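PDB 6UY4: dihydroorotate dehydrogenase from Schistosoma mansoni, which probably catalyses the FMN-dependent oxidation of (S)-dihydroorotate to orotate with a quinone as electron acceptor, a step in pyrimidine synthesis. Local coordinates for residues Tyr55-Tyr59 with Gly60-His64; Pro244-Asn247 with Asp248-Lys252; Glu280-Cys284 with Gly285-Ile289; Ser342-Asn345 with Ala346-Leu350; Val351-Tyr354 with Thr355-Val358. All blocks are in the same frame, centred on the assembly; numbering follows the deposited sequence.

Contact 1: Tyr55-Tyr59 with Gly60-His64; sequences YLASY and GFIPH
Phe61 turns its CG away from its own carbonyl carbon (chi1 -68°), and this swings the ring back beside Tyr59, where CD1 meets Tyr59 CB at 3.7 Å. The same Tyr59 methylene and the carbonyl oxygen of Leu56 both lie at the edge of the Phe61 ring, near its plane. Ile62 goes the other way: its CG1 stands anti to the backbone N (chi1 -177°), and the extended chain carries CD1 to 4.2 Å from Ala57 CB. Just before these two, Gly60 is the first residue to leave helical backbone angles, with a positive phi of 97°, at which a side chain would run into the preceding carbonyl oxygen. The turn brings Phe61 N to Leu56 O at 3.1 Å, a bent and weak hydrogen bond, and Phe61 itself is the centre of an inverse gamma turn. One turn back along the chain, Tyr59 CE2 sits 3.5 Å above one face of the Tyr55 ring, displaced toward its rim. The aromatic groups lie on the outer side, while Ala57 and Ile62 face the protein. There Ala57 packs on Ala98 and Ile62 on Ala105, so the end of helix 46-58 and the chain leaving it rest against helix 99-105 and the loop before it.

Contact 2: Pro244-Asn247 with Asp248-Lys252; sequences PDEN and DQNLK
Asn247 and Asn250 meet at the start of helix 248-259, where Asn247 is the N-cap. The stretch leads out of strand 238-242 of the parallel barrel and is one of its strand-to-helix loops. Pro244, packed on Thr274 and Ser271, leads in. Asp245 ties the loop to its surroundings through a salt bridge with Lys310 and a hydrogen bond from the backbone N of Leu275. Glu246 is the first residue to touch the helix. Its chain is bent at chi2, which brings OE1 to 3.9 Å from Asn250 CB; the two side chains cross at about a right angle, with the carboxylate 88° to the amide. Glu246 CB lies 4.3 Å from Leu251 CD1, and Leu251, which is buried, packs on Lys317 and Val318 of helix 305-321. Asn247 then does the capping. Its carbonyl O accepts Leu251 N at 3.0 Å as the first bond of the helical pattern, while its side chain, with CG between the backbone N and the carbonyl carbon (chi1 54°), curls back over the helix end. The amide oxygen thereby takes up an N-H of the first turn that has no carbonyl from a preceding turn to bind: Asn250 N reaches Asn247 OD1 at 2.8 Å, almost straight on the end of the side-chain C=O, at 179°.

Contact 3: Glu280-Cys284 with Gly285-Ile289; sequences EAVAC and GAAPI
Val282 meets Ala287 with its CB and CG1 as the chain turns back on helix 278-282. Its CB lies 4.1 Å from Ala287 O. One bond further out, CG1 takes the position anti to the carbonyl carbon (chi1 -59°) and comes to 3.7 Å from Ala287 CB and 3.9 Å from Ala287 O. The Ala287 methyl is shared, because from a different direction Ala281 CB approaches it at 3.6 Å. Ala281 CB also touches Ala286 CB at 3.7 Å, so small side chains let the returning backbone lie close to the helix. The Ala281 carbonyl oxygen is the polar centre, accepting weak hydrogen bonds from Ala286 N at 2.9 Å and Ala287 N at 3.2 Å. Gly285 makes the reversal with a positive phi of 93°, and a cis peptide before Pro288 then redirects the chain. Cys284 and Ala286 pack toward Val138 of strand 136-139, while Tyr299 lies on Ala281 and Ala287. This is a helix C-terminal turn through a glycine of positive phi, with one carbonyl of the last turn gathering the returning N-H groups, here set against the antiparallel sheet beside the barrel.

Contact 4: Ser342-Asn345 with Ala346-Leu350; sequences SKLN and AGASL
The peptide carbonyls of Lys343 and Ser342 are the flat groups met here: Ala348 N comes to Lys343 O at 3.1 Å, tilted 23° from the carbonyl plane. Ala346 N donates to Ser342 O at 3.0 Å, with a tilt of 29°. Neither donor stands over a face. Lys343 O is the busiest of these acceptors, since Ala346 N and Gly347 N add weak bonds to the stronger one from Ala348. Gly347 N also makes a weak, longer bond to Leu344 O at 3.4 Å. The bonds from Ala348 N and Gly347 N back into the last turn, wound round a glycine with phi 136°, make a Schellman motif, and it closes helix 337-346 before the chain enters strand 350-353 of the barrel. Its apolar side is formed by Leu344 and Ala348: CD2 of Leu344 comes to 4.2 Å from Ala348 CB and reaches on past the Ala348 carbonyl toward the backbone of Ser349. The CA of Leu344 adds a C-H...O contact to Ala348 O at 3.4 Å. Lys343 has its CB 4.4 Å from Ala348 CB, but its chain then runs away from the turn toward helix 305-321, where NZ is held by the hydroxyls of Thr312 and Ser311. Ala348 in turn packs on Leu315 of helix 305-321, and Leu350, leading into the strand, lies over Pro85 and against Cys75 and Val77 of strand 75-77.

Contact 5: Val351-Tyr354 with Thr355-Val358; sequences VQLY and TSFV. With FMN (flavin mononucleotide), chain G; QLA (2-[(4-fluorophenyl)amino]-3-hydroxynaphthalene-1,4-dione), chain B.
The end of the last barrel strand, 350-353, and the start of helix 355-360 form part of the FMN phosphate site, with Tyr354 and Thr355 at the junction. Thr355 grips one phosphate oxygen twice: its backbone N reaches FMN O3P at 2.9 Å, fairly straight at 159°, and its OG1 donates to the same O3P at 3.1 Å. Ser303 is a second partner of that hydroxyl. Tyr354 has CG anti to its backbone N (chi1 -168°), which swings the ring under the dimethyl end of the flavin; C8 stands 3.9 Å above one face, offset toward the rim, and Tyr354 OH is weakly bonded to Gly91 O. The carbonyl of Tyr354 turns into the helix and accepts weak bonds from Phe357 N at 3.0 Å and from Val358 N. Leu353 CD1 packs on Phe357 CB at 3.7 Å, the two side chains crossing at about a right angle, and Ser356 OG, also beside Leu353, is bonded to Ile334 O. Phe357 and Val358 face the inhibitor: Val358 CG1 lies 3.5 Å from QLA C11, on the naphthoquinone, and Phe357 CE1 is 3.8 Å from QLA C6, on the fluorophenyl ring. One short stretch thus serves both ligands, with N-H and hydroxyl groups for the phosphate, whose charge the nearby helix start probably helps to stabilise, and apolar side chains for the inhibitor.

Overall arrangement
Contact 5 is the buried one and alone touches FMN and the inhibitor; contacts 3 and 4 are partly buried, and contacts 1 and 2 lie at the surface on opposite sides of the chain's centre, about 39 Å apart between centres. Contacts 1, 3 and 4 are all turns leaving helices through a glycine of positive phi, whereas contacts 2 and 5 lie where helices begin: an asparagine side chain takes up a helix N-H in one, and the FMN phosphate accepts an N-H in the other. Contacts 4 and 5 are neighbours along strand 350-353, joined where Leu344 and Lys343 pack on Val351. Contact 3 packs instead against the antiparallel sheet beside the barrel.

Contact 1: Tyr55-Tyr59 with Gly60-His64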
# COMPACT_ATOMS: atom_id res chain seq x y z
N TYR A 55 8.56 -14.86 6.35
CA TYR A 55 9.57 -15.91 6.33
C TYR A 55 9.10 -17.11 5.53
O TYR A 55 9.88 -17.74 4.81
CB TYR A 55 9.93 -16.31 7.76
CG TYR A 55 10.98 -17.40 7.87
CD1 TYR A 55 12.33 -17.09 7.86
CD2 TYR A 55 10.61 -18.73 8.00
CE1 TYR A 55 13.29 -18.08 7.96
CE2 TYR A 55 11.56 -19.73 8.10
CZ TYR A 55 12.90 -19.40 8.08
OH TYR A 55 13.85 -20.39 8.19
N LEU A 56 7.81 -17.46 5.65
CA LEU A 56 7.29 -18.61 4.93
C LEU A 56 7.18 -18.31 3.43
O LEU A 56 7.57 -19.14 2.60
CB LEU A 56 5.92 -19.00 5.49
CG LEU A 56 5.91 -19.52 6.93
CD1 LEU A 56 4.49 -19.88 7.36
CD2 LEU A 56 6.84 -20.72 7.07
N ALA A 57 6.65 -17.14 3.08
CA ALA A 57 6.48 -16.79 1.67
C ALA A 57 7.82 -16.60 0.96
O ALA A 57 7.86 -16.70 -0.27
CB ALA A 57 5.63 -15.53 1.54
N SER A 58 8.89 -16.32 1.70
CA SER A 58 10.20 -16.14 1.06
C SER A 58 10.77 -17.47 0.58
O SER A 58 11.56 -17.49 -0.37
CB SER A 58 11.16 -15.47 2.03
OG SER A 58 11.30 -16.22 3.22
N TYR A 59 10.40 -18.58 1.22
CA TYR A 59 10.90 -19.90 0.85
C TYR A 59 9.93 -20.68 -0.03
O TYR A 59 10.25 -21.82 -0.40
CB TYR A 59 11.23 -20.71 2.11
CG TYR A 59 12.51 -20.29 2.79
CD1 TYR A 59 13.74 -20.77 2.34
CD2 TYR A 59 12.50 -19.42 3.87
CE1 TYR A 59 14.92 -20.40 2.96
CE2 TYR A 59 13.68 -19.04 4.49
CZ TYR A 59 14.88 -19.53 4.03
OH TYR A 59 16.05 -19.16 4.64
N GLY A 60 8.77 -20.12 -0.36
CA GLY A 60 7.81 -20.77 -1.21
C GLY A 60 6.69 -21.49 -0.48
O GLY A 60 5.74 -21.94 -1.13
N PHE A 61 6.78 -21.62 0.85
CA PHE A 61 5.74 -22.28 1.64
C PHE A 61 4.49 -21.40 1.62
O PHE A 61 4.17 -20.70 2.58
CB PHE A 61 6.23 -22.54 3.06
CG PHE A 61 7.31 -23.57 3.15
CD1 PHE A 61 8.65 -23.19 3.19
CD2 PHE A 61 7.00 -24.92 3.20
CE1 PHE A 61 9.65 -24.14 3.28
CE2 PHE A 61 8.00 -25.87 3.28
CZ PHE A 61 9.32 -25.48 3.32
N ILE A 62 3.78 -21.46 0.50
CA ILE A 62 2.59 -20.64 0.29
C ILE A 62 1.79 -21.25 -0.86
O ILE A 62 2.39 -21.69 -1.86
CB ILE A 62 2.96 -19.17 0.04
CG1 ILE A 62 1.70 -18.30 -0.11
CG2 ILE A 62 3.86 -19.04 -1.18
CD1 ILE A 62 2.00 -16.82 -0.08
N PRO A 63 0.47 -21.34 -0.77
CA PRO A 63 -0.32 -21.90 -1.87
C PRO A 63 -0.19 -21.07 -3.14
O PRO A 63 -0.47 -19.87 -3.15
CB PRO A 63 -1.76 -21.88 -1.32
CG PRO A 63 -1.60 -21.89 0.15
CD PRO A 63 -0.35 -21.10 0.43
N HIS A 64 0.24 -21.73 -4.21
CA HIS A 64 0.38 -21.07 -5.50
C HIS A 64 -0.95 -21.06 -6.24
O HIS A 64 -1.86 -21.84 -5.95
CB HIS A 64 1.46 -21.75 -6.34
CG HIS A 64 2.84 -21.65 -5.76
ND1 HIS A 64 3.90 -22.38 -6.24
CD2 HIS A 64 3.32 -20.90 -4.74
CE1 HIS A 64 4.99 -22.09 -5.54
NE2 HIS A 64 4.66 -21.19 -4.63

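Contact 2: Pro244-Asn247 with Asp248-Lys252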
# COMPACT_ATOMS: atom_id res chain seq x y z
N PRO A 244 -6.71 9.46 3.32
CA PRO A 244 -8.14 9.75 3.19
C PRO A 244 -8.64 10.83 4.13
O PRO A 244 -9.84 11.16 4.09
CB PRO A 244 -8.79 8.40 3.53
CG PRO A 244 -7.84 7.78 4.50
CD PRO A 244 -6.46 8.21 4.06
N ASP A 245 -7.78 11.40 4.97
CA ASP A 245 -8.18 12.39 5.96
C ASP A 245 -7.98 13.82 5.48
O ASP A 245 -8.22 14.75 6.26
CB ASP A 245 -7.40 12.16 7.26
CG ASP A 245 -7.59 10.76 7.81
OD1 ASP A 245 -8.68 10.19 7.61
OD2 ASP A 245 -6.65 10.23 8.43
N GLU A 246 -7.56 14.02 4.24
CA GLU A 246 -7.41 15.37 3.71
C GLU A 246 -8.78 16.02 3.53
O GLU A 246 -9.73 15.38 3.07
CB GLU A 246 -6.66 15.34 2.38
CG GLU A 246 -5.36 14.55 2.40
CD GLU A 246 -4.21 15.32 3.01
OE1 GLU A 246 -4.41 16.49 3.41
OE2 GLU A 246 -3.09 14.76 3.09
N ASN A 247 -8.88 17.29 3.89
CA ASN A 247 -10.12 18.02 3.67
C ASN A 247 -10.30 18.31 2.18
O ASN A 247 -9.44 17.99 1.35
CB ASN A 247 -10.15 19.30 4.51
CG ASN A 247 -8.94 20.19 4.27
OD1 ASN A 247 -8.50 20.38 3.14
ND2 ASN A 247 -8.41 20.75 5.35
N ASP A 248 -11.43 18.92 1.83
CA ASP A 248 -11.75 19.13 0.43
C ASP A 248 -10.73 20.03 -0.25
O ASP A 248 -10.29 19.74 -1.37
CB ASP A 248 -13.16 19.72 0.29
CG ASP A 248 -14.24 18.76 0.75
OD1 ASP A 248 -14.07 17.54 0.55
OD2 ASP A 248 -15.25 19.23 1.31
N GLN A 249 -10.33 21.12 0.41
CA GLN A 249 -9.45 22.09 -0.23
C GLN A 249 -8.06 21.50 -0.46
O GLN A 249 -7.50 21.62 -1.56
CB GLN A 249 -9.37 23.36 0.60
CG GLN A 249 -8.64 24.49 -0.09
CD GLN A 249 -9.22 24.81 -1.46
OE1 GLN A 249 -8.51 24.83 -2.46
NE2 GLN A 249 -10.53 25.05 -1.50
N ASN A 250 -7.48 20.87 0.56
CA ASN A 250 -6.16 20.27 0.39
C ASN A 250 -6.19 19.13 -0.62
O ASN A 250 -5.21 18.93 -1.36
CB ASN A 250 -5.63 19.77 1.74
CG ASN A 250 -5.19 20.90 2.65
OD1 ASN A 250 -4.70 21.93 2.18
ND2 ASN A 250 -5.35 20.71 3.95
N LEU A 251 -7.29 18.39 -0.68
CA LEU A 251 -7.43 17.34 -1.68
C LEU A 251 -7.40 17.93 -3.09
O LEU A 251 -6.78 17.36 -3.99
CB LEU A 251 -8.73 16.57 -1.45
CG LEU A 251 -8.89 15.21 -2.12
CD1 LEU A 251 -7.82 14.25 -1.63
CD2 LEU A 251 -10.28 14.66 -1.86
N LYS A 252 -8.05 19.07 -3.29
CA LYS A 252 -8.02 19.73 -4.59
C LYS A 252 -6.62 20.25 -4.91
O LYS A 252 -6.17 20.19 -6.06
CB LYS A 252 -9.03 20.88 -4.63
CG LYS A 252 -10.47 20.43 -4.50
CD LYS A 252 -11.41 21.63 -4.44
CE LYS A 252 -12.86 21.18 -4.29
NZ LYS A 252 -13.80 22.33 -4.27

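Contact 3: Glu280-Cys284 with Gly285-Ile289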
# COMPACT_ATOMS: atom_id res chain seq x y z
N GLU A 280 -11.50 3.70 19.37
CA GLU A 280 -11.11 2.64 18.44
C GLU A 280 -9.77 2.03 18.83
O GLU A 280 -9.51 0.86 18.51
CB GLU A 280 -11.05 3.18 17.02
CG GLU A 280 -12.41 3.57 16.44
CD GLU A 280 -12.29 4.36 15.15
OE1 GLU A 280 -11.22 4.97 14.92
OE2 GLU A 280 -13.26 4.38 14.37
N ALA A 281 -8.91 2.78 19.52
CA ALA A 281 -7.59 2.28 19.87
C ALA A 281 -7.63 1.42 21.13
O ALA A 281 -6.91 0.41 21.21
CB ALA A 281 -6.62 3.44 20.05
N VAL A 282 -8.45 1.79 22.11
CA VAL A 282 -8.53 1.00 23.34
C VAL A 282 -9.22 -0.34 23.10
O VAL A 282 -9.03 -1.28 23.88
CB VAL A 282 -9.26 1.78 24.45
CG1 VAL A 282 -8.52 3.08 24.75
CG2 VAL A 282 -10.70 2.05 24.06
N ALA A 283 -10.02 -0.45 22.03
CA ALA A 283 -10.73 -1.69 21.76
C ALA A 283 -9.80 -2.79 21.25
O ALA A 283 -10.16 -3.97 21.33
CB ALA A 283 -11.85 -1.45 20.75
N CYS A 284 -8.63 -2.44 20.73
CA CYS A 284 -7.71 -3.42 20.17
C CYS A 284 -6.34 -3.41 20.84
O CYS A 284 -5.45 -4.16 20.40
CB CYS A 284 -7.54 -3.18 18.66
SG CYS A 284 -6.89 -1.55 18.23
N GLY A 285 -6.14 -2.61 21.88
CA GLY A 285 -4.87 -2.56 22.57
C GLY A 285 -3.91 -1.50 22.08
O GLY A 285 -2.80 -1.40 22.62
N ALA A 286 -4.29 -0.71 21.08
CA ALA A 286 -3.43 0.36 20.60
C ALA A 286 -3.27 1.48 21.62
O ALA A 286 -2.27 2.20 21.58
CB ALA A 286 -3.96 0.93 19.29
N ALA A 287 -4.23 1.64 22.53
CA ALA A 287 -4.17 2.63 23.58
C ALA A 287 -4.42 1.97 24.93
O ALA A 287 -5.23 1.04 25.03
CB ALA A 287 -5.20 3.75 23.35
N PRO A 288 -3.74 2.42 26.00
CA PRO A 288 -2.77 3.52 25.98
C PRO A 288 -1.38 3.08 25.51
O PRO A 288 -1.12 1.89 25.37
CB PRO A 288 -2.72 3.96 27.44
CG PRO A 288 -2.97 2.70 28.20
CD PRO A 288 -3.94 1.89 27.36
N ILE A 289 -0.51 4.05 25.26
CA ILE A 289 0.87 3.79 24.85
C ILE A 289 1.71 3.67 26.11
O ILE A 289 1.71 4.60 26.94
CB ILE A 289 1.40 4.89 23.94
CG1 ILE A 289 0.47 5.09 22.74
CG2 ILE A 289 2.81 4.56 23.47
CD1 ILE A 289 0.89 6.20 21.81

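Contact 4: Ser342-Asn345 with Ala346-Leu350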
# COMPACT_ATOMS: atom_id res chain seq x y z
N SER A 342 -16.74 -1.71 -6.35
CA SER A 342 -17.14 -0.35 -5.98
C SER A 342 -16.01 0.64 -6.26
O SER A 342 -16.25 1.73 -6.79
CB SER A 342 -17.55 -0.30 -4.51
OG SER A 342 -18.63 -1.17 -4.25
N LYS A 343 -14.78 0.27 -5.92
CA LYS A 343 -13.64 1.14 -6.18
C LYS A 343 -13.36 1.26 -7.67
O LYS A 343 -13.07 2.36 -8.16
CB LYS A 343 -12.40 0.62 -5.45
CG LYS A 343 -12.46 0.73 -3.93
CD LYS A 343 -11.14 0.35 -3.29
CE LYS A 343 -11.21 0.43 -1.78
NZ LYS A 343 -11.48 1.82 -1.30
N LEU A 344 -13.46 0.15 -8.41
CA LEU A 344 -13.22 0.21 -9.85
C LEU A 344 -14.27 1.05 -10.55
O LEU A 344 -13.96 1.80 -11.49
CB LEU A 344 -13.18 -1.21 -10.43
CG LEU A 344 -12.00 -2.09 -10.03
CD1 LEU A 344 -12.10 -3.46 -10.68
CD2 LEU A 344 -10.68 -1.42 -10.39
N ASN A 345 -15.53 0.96 -10.12
CA ASN A 345 -16.57 1.79 -10.71
C ASN A 345 -16.43 3.25 -10.29
O ASN A 345 -16.85 4.15 -11.02
CB ASN A 345 -17.96 1.27 -10.32
CG ASN A 345 -18.28 -0.06 -10.98
OD1 ASN A 345 -17.79 -0.36 -12.07
ND2 ASN A 345 -19.12 -0.85 -10.33
N ALA A 346 -15.83 3.50 -9.12
CA ALA A 346 -15.65 4.87 -8.64
C ALA A 346 -14.56 5.62 -9.39
O ALA A 346 -14.49 6.85 -9.28
CB ALA A 346 -15.34 4.86 -7.14
N GLY A 347 -13.71 4.92 -10.14
CA GLY A 347 -12.69 5.59 -10.93
C GLY A 347 -11.33 4.93 -10.87
O GLY A 347 -10.37 5.43 -11.47
N ALA A 348 -11.22 3.82 -10.15
CA ALA A 348 -9.94 3.14 -9.99
C ALA A 348 -9.69 2.18 -11.14
O ALA A 348 -10.62 1.54 -11.65
CB ALA A 348 -9.90 2.37 -8.66
N SER A 349 -8.43 2.09 -11.56
CA SER A 349 -8.02 1.12 -12.56
C SER A 349 -7.35 -0.11 -11.96
O SER A 349 -7.34 -1.17 -12.60
CB SER A 349 -7.06 1.77 -13.57
OG SER A 349 -7.71 2.81 -14.28
N LEU A 350 -6.79 0.02 -10.76
CA LEU A 350 -6.23 -1.10 -10.01
C LEU A 350 -6.73 -1.03 -8.58
O LEU A 350 -7.22 0.01 -8.12
CB LEU A 350 -4.70 -1.08 -10.04
CG LEU A 350 -4.03 -1.28 -11.40
CD1 LEU A 350 -2.52 -1.12 -11.28
CD2 LEU A 350 -4.38 -2.63 -11.98

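Contact 5: Val351-Tyr354 with Thr355-Val358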
# COMPACT_ATOMS: atom_id res chain seq x y z
N VAL A 351 -6.62 -2.15 -7.87
CA VAL A 351 -7.02 -2.23 -6.47
C VAL A 351 -5.97 -2.99 -5.69
O VAL A 351 -5.30 -3.88 -6.21
CB VAL A 351 -8.41 -2.88 -6.30
CG1 VAL A 351 -9.51 -1.99 -6.86
CG2 VAL A 351 -8.45 -4.25 -6.96
N GLN A 352 -5.82 -2.63 -4.41
CA GLN A 352 -4.86 -3.26 -3.52
C GLN A 352 -5.51 -3.53 -2.18
O GLN A 352 -6.52 -2.91 -1.82
CB GLN A 352 -3.60 -2.40 -3.34
CG GLN A 352 -2.79 -2.18 -4.60
CD GLN A 352 -1.64 -1.20 -4.40
OE1 GLN A 352 -1.46 -0.66 -3.31
NE2 GLN A 352 -0.87 -0.98 -5.45
N LEU A 353 -4.92 -4.46 -1.43
CA LEU A 353 -5.44 -4.83 -0.12
C LEU A 353 -4.27 -5.20 0.79
O LEU A 353 -3.13 -5.32 0.35
CB LEU A 353 -6.44 -5.99 -0.23
CG LEU A 353 -5.98 -7.29 -0.90
CD1 LEU A 353 -5.37 -8.27 0.10
CD2 LEU A 353 -7.14 -7.95 -1.65
N TYR A 354 -4.59 -5.38 2.07
CA TYR A 354 -3.58 -5.71 3.07
C TYR A 354 -4.24 -6.42 4.25
O TYR A 354 -3.91 -7.57 4.55
CB TYR A 354 -2.85 -4.45 3.54
CG TYR A 354 -1.60 -4.69 4.36
CD1 TYR A 354 -0.37 -4.23 3.92
CD2 TYR A 354 -1.65 -5.34 5.59
CE1 TYR A 354 0.77 -4.43 4.67
CE2 TYR A 354 -0.51 -5.55 6.34
CZ TYR A 354 0.70 -5.09 5.87
OH TYR A 354 1.84 -5.29 6.62
N THR A 355 -5.16 -5.73 4.92
CA THR A 355 -5.75 -6.27 6.14
C THR A 355 -6.57 -7.52 5.86
O THR A 355 -6.51 -8.49 6.63
CB THR A 355 -6.61 -5.20 6.82
OG1 THR A 355 -5.80 -4.05 7.11
CG2 THR A 355 -7.20 -5.74 8.11
N SER A 356 -7.34 -7.53 4.77
CA SER A 356 -8.11 -8.72 4.43
C SER A 356 -7.21 -9.91 4.13
O SER A 356 -7.65 -11.05 4.27
CB SER A 356 -9.02 -8.44 3.24
OG SER A 356 -8.28 -7.96 2.13
N PHE A 357 -5.96 -9.67 3.72
CA PHE A 357 -5.02 -10.77 3.57
C PHE A 357 -4.63 -11.35 4.93
O PHE A 357 -4.31 -12.54 5.02
CB PHE A 357 -3.77 -10.29 2.82
CG PHE A 357 -2.75 -11.37 2.60
CD1 PHE A 357 -1.66 -11.49 3.45
CD2 PHE A 357 -2.87 -12.26 1.55
CE1 PHE A 357 -0.71 -12.47 3.26
CE2 PHE A 357 -1.92 -13.25 1.35
CZ PHE A 357 -0.84 -13.36 2.21
N VAL A 358 -4.67 -10.54 5.98
CA VAL A 358 -4.37 -11.04 7.32
C VAL A 358 -5.50 -11.93 7.82
O VAL A 358 -5.27 -12.98 8.42
CB VAL A 358 -4.10 -9.87 8.28
CG1 VAL A 358 -4.01 -10.36 9.72
CG2 VAL A 358 -2.82 -9.14 7.89
N1 FMN G . 1.45 1.97 3.26
C2 FMN G . 2.57 2.52 2.67
O2 FMN G . 2.45 3.29 1.72
N3 FMN G . 3.83 2.20 3.14
C4 FMN G . 3.97 1.34 4.21
O4 FMN G . 5.09 1.06 4.64
C4A FMN G . 2.84 0.79 4.81
N5 FMN G . 2.97 -0.07 5.88
C5A FMN G . 1.85 -0.62 6.46
C6 FMN G . 2.00 -1.49 7.54
C7 FMN G . 0.87 -2.05 8.14
C7M FMN G . 1.03 -2.99 9.30
C8 FMN G . -0.39 -1.74 7.66
C8M FMN G . -1.61 -2.34 8.31
C9 FMN G . -0.54 -0.87 6.59
C9A FMN G . 0.59 -0.31 5.98
N10 FMN G . 0.45 0.56 4.91
C10 FMN G . 1.58 1.11 4.33
C1' FMN G . -0.90 0.92 4.38
C2' FMN G . -1.35 -0.09 3.33
O2' FMN G . -0.37 -0.19 2.32
C3' FMN G . -2.66 0.34 2.69
O3' FMN G . -2.55 1.67 2.23
C4' FMN G . -3.84 0.24 3.66
O4' FMN G . -3.56 -0.70 4.68
C5' FMN G . -5.06 -0.21 2.88
O5' FMN G . -6.10 -0.57 3.75
P FMN G . -6.59 -2.10 3.78
O1P FMN G . -7.75 -2.21 4.73
O2P FMN G . -6.99 -2.55 2.39
O3P FMN G . -5.46 -2.96 4.28
C1 QLA B . 0.58 -10.26 9.19
O1 QLA B . 1.27 -9.72 8.34
C2 QLA B . 0.44 -11.75 9.17
O2 QLA B . 1.17 -12.39 8.26
C3 QLA B . -0.43 -12.39 10.07
O3 QLA B . -1.70 -12.22 12.08
C4 QLA B . -0.90 -14.40 8.68
C5 QLA B . -1.43 -13.76 7.57
C6 QLA B . -1.59 -14.43 6.37
C7 QLA B . -1.20 -15.73 6.30
C8 QLA B . -0.65 -16.40 7.36
C9 QLA B . -0.49 -15.72 8.56
C10 QLA B . -1.05 -11.61 11.20
C11 QLA B . -0.90 -10.14 11.20
C12 QLA B . -1.54 -9.39 12.18
C13 QLA B . -1.42 -8.02 12.20
C14 QLA B . -0.65 -7.37 11.24
C15 QLA B . 0.00 -8.10 10.27
C16 QLA B . -0.12 -9.49 10.24
F1 QLA B . -1.35 -16.39 5.12
N1 QLA B . -0.72 -13.70 9.91